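Local coordinates for MHC class I protein (Ginglymostoma cirratum, PDB 6LUP) that probably presents bound peptides to T cells at the cell surface, as a nurse shark MHC class I heavy chain paired with a second protein chain, at residues H3-F8 and G25-Q30. Numbering follows the deposited sequence.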
loop_
_atom_site.group_PDB
_atom_site.type_symbol
_atom_site.label_atom_id
_atom_site.label_comp_id
_atom_site.label_asym_id
_atom_site.label_seq_id
_atom_site.Cartn_x
_atom_site.Cartn_y
_atom_site.Cartn_z
ATOM N N HIS A 3 9.186 -12.179 -7.971
ATOM C CA HIS A 3 8.750 -10.851 -8.427
ATOM C C HIS A 3 7.265 -10.836 -8.795
ATOM O O HIS A 3 6.711 -11.862 -9.197
ATOM C CB HIS A 3 9.594 -10.360 -9.610
ATOM C CG HIS A 3 11.041 -10.142 -9.279
ATOM N ND1 HIS A 3 11.478 -9.099 -8.493
ATOM C CD2 HIS A 3 12.149 -10.835 -9.638
ATOM C CE1 HIS A 3 12.793 -9.159 -8.377
ATOM N NE2 HIS A 3 13.225 -10.202 -9.063
ATOM N N SER A 4 6.627 -9.672 -8.668
ATOM C CA SER A 4 5.184 -9.557 -8.931
ATOM C C SER A 4 4.773 -8.300 -9.699
ATOM O O SER A 4 5.416 -7.256 -9.607
ATOM C CB SER A 4 4.393 -9.639 -7.622
ATOM O OG SER A 4 4.604 -8.483 -6.827
ATOM N N LEU A 5 3.687 -8.422 -10.453
ATOM C CA LEU A 5 3.046 -7.289 -11.104
ATOM C C LEU A 5 1.568 -7.295 -10.711
ATOM O O LEU A 5 0.832 -8.214 -11.067
ATOM C CB LEU A 5 3.209 -7.385 -12.627
ATOM C CG LEU A 5 2.410 -6.449 -13.538
ATOM C CD1 LEU A 5 2.752 -4.983 -13.313
ATOM C CD2 LEU A 5 2.650 -6.830 -14.987
ATOM N N ARG A 6 1.143 -6.283 -9.961
ATOM C CA ARG A 6 -0.209 -6.266 -9.403
ATOM C C ARG A 6 -0.906 -4.921 -9.596
ATOM O O ARG A 6 -0.273 -3.868 -9.522
ATOM C CB ARG A 6 -0.173 -6.620 -7.916
ATOM C CG ARG A 6 0.482 -7.960 -7.598
ATOM C CD ARG A 6 0.797 -8.086 -6.116
ATOM N NE ARG A 6 1.615 -6.962 -5.662
ATOM C CZ ARG A 6 1.766 -6.591 -4.394
ATOM N NH1 ARG A 6 1.156 -7.255 -3.417
ATOM N NH2 ARG A 6 2.530 -5.543 -4.098
ATOM N N TYR A 7 -2.213 -4.973 -9.844
ATOM C CA TYR A 7 -3.031 -3.774 -10.013
ATOM C C TYR A 7 -4.162 -3.711 -8.994
ATOM O O TYR A 7 -4.765 -4.736 -8.663
ATOM C CB TYR A 7 -3.612 -3.726 -11.418
ATOM C CG TYR A 7 -2.620 -3.328 -12.472
ATOM C CD1 TYR A 7 -1.807 -4.278 -13.092
ATOM C CD2 TYR A 7 -2.488 -1.995 -12.855
ATOM C CE1 TYR A 7 -0.897 -3.911 -14.069
ATOM C CE2 TYR A 7 -1.579 -1.618 -13.830
ATOM C CZ TYR A 7 -0.789 -2.578 -14.433
ATOM O OH TYR A 7 0.111 -2.201 -15.397
ATOM N N PHE A 8 -4.452 -2.503 -8.514
ATOM C CA PHE A 8 -5.470 -2.283 -7.485
ATOM C C PHE A 8 -6.448 -1.218 -7.954
ATOM O O PHE A 8 -6.060 -0.072 -8.185
ATOM C CB PHE A 8 -4.822 -1.870 -6.154
ATOM C CG PHE A 8 -3.855 -2.887 -5.611
ATOM C CD1 PHE A 8 -2.565 -2.997 -6.131
ATOM C CD2 PHE A 8 -4.235 -3.752 -4.592
ATOM C CE1 PHE A 8 -1.677 -3.951 -5.649
ATOM C CE2 PHE A 8 -3.350 -4.706 -4.101
ATOM C CZ PHE A 8 -2.071 -4.803 -4.629
ATOM N N GLY A 25 -0.745 0.758 -10.159
ATOM C CA GLY A 25 0.025 -0.409 -10.575
ATOM C C GLY A 25 1.337 -0.536 -9.828
ATOM O O GLY A 25 2.022 0.464 -9.585
ATOM N N TYR A 26 1.686 -1.773 -9.476
ATOM C CA TYR A 26 2.907 -2.071 -8.731
ATOM C C TYR A 26 3.751 -3.132 -9.408
ATOM O O TYR A 26 3.237 -4.164 -9.829
ATOM C CB TYR A 26 2.576 -2.592 -7.333
ATOM C CG TYR A 26 2.117 -1.549 -6.350
ATOM C CD1 TYR A 26 0.777 -1.185 -6.270
ATOM C CD2 TYR A 26 3.019 -0.949 -5.473
ATOM C CE1 TYR A 26 0.347 -0.232 -5.356
ATOM C CE2 TYR A 26 2.603 0.002 -4.557
ATOM C CZ TYR A 26 1.266 0.359 -4.503
ATOM O OH TYR A 26 0.842 1.304 -3.594
ATOM N N VAL A 27 5.049 -2.870 -9.504
ATOM C CA VAL A 27 6.034 -3.920 -9.705
ATOM C C VAL A 27 6.651 -4.171 -8.333
ATOM O O VAL A 27 7.223 -3.260 -7.729
ATOM C CB VAL A 27 7.122 -3.514 -10.714
ATOM C CG1 VAL A 27 8.167 -4.611 -10.822
ATOM C CG2 VAL A 27 6.508 -3.221 -12.079
ATOM N N ASP A 28 6.518 -5.396 -7.831
ATOM C CA ASP A 28 6.916 -5.715 -6.458
ATOM C C ASP A 28 6.244 -4.725 -5.503
ATOM O O ASP A 28 5.020 -4.578 -5.533
ATOM C CB ASP A 28 8.446 -5.712 -6.300
ATOM C CG ASP A 28 9.127 -6.799 -7.128
ATOM O OD1 ASP A 28 8.608 -7.939 -7.164
ATOM O OD2 ASP A 28 10.184 -6.520 -7.735
ATOM N N ASP A 29 7.032 -4.031 -4.684
ATOM C CA ASP A 29 6.487 -3.050 -3.744
ATOM C C ASP A 29 6.476 -1.622 -4.280
ATOM O O ASP A 29 6.089 -0.695 -3.569
ATOM C CB ASP A 29 7.274 -3.071 -2.434
ATOM C CG ASP A 29 6.825 -4.161 -1.494
ATOM O OD1 ASP A 29 5.914 -4.946 -1.841
ATOM O OD2 ASP A 29 7.395 -4.226 -0.389
ATOM N N GLN A 30 6.907 -1.434 -5.518
ATOM C CA GLN A 30 7.055 -0.089 -6.064
ATOM C C GLN A 30 5.894 0.285 -6.986
ATOM O O GLN A 30 5.639 -0.396 -7.988
ATOM C CB GLN A 30 8.400 0.028 -6.789
ATOM C CG GLN A 30 8.588 1.300 -7.602
ATOM C CD GLN A 30 9.965 1.373 -8.231
ATOM O OE1 GLN A 30 10.975 1.417 -7.533
ATOM N NE2 GLN A 30 10.011 1.392 -9.555
HETATM O O HOH W 1 3.444 -6.103 -7.442
HETATM O O HOH W 2 6.809 -8.846 -4.777
#
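Asp28 sits at position i+1 of the type II' turn from Val27 to Gln30, with a positive phi of 53°, and grips His3 and Ser4 with its carboxylate. The two strands form an antiparallel beta hairpin in the floor of the MHC class I peptide groove. Asp28 OD2 uses its syn lone pair to accept from His3 ND1 at 3.0 Å, close to the imidazole plane. Asp28 OD1 is met from above the carboxylate plane by Ser4 N, also at 3.0 Å. Asp28 N extends the strand pairing with a nearly straight bond to Ser4 O (172°). Further along, Arg6 and Tyr26 form a hydrogen-bonded pair through both backbone N-H groups.

Leu5, Tyr7 and Val27 lie on the groove side, where Tyr7 OH bonds to the bound peptide's backbone and Tyr7 CD2 rests 3.7 Å from Gly25 CA. Arg6, Phe8 and Tyr26 lie on the other side. There the Phe8 and Tyr26 rings cross nearly at right angles, and both reach the partner chain. A bend at chi3 (-55°) folds the Arg6 guanidinium back toward the turn. Arg6 NH2 bonds to Asp28 O at 3.0 Å, while Arg6 NE donates to a water 2.7 Å away that also bonds Ser4 OG.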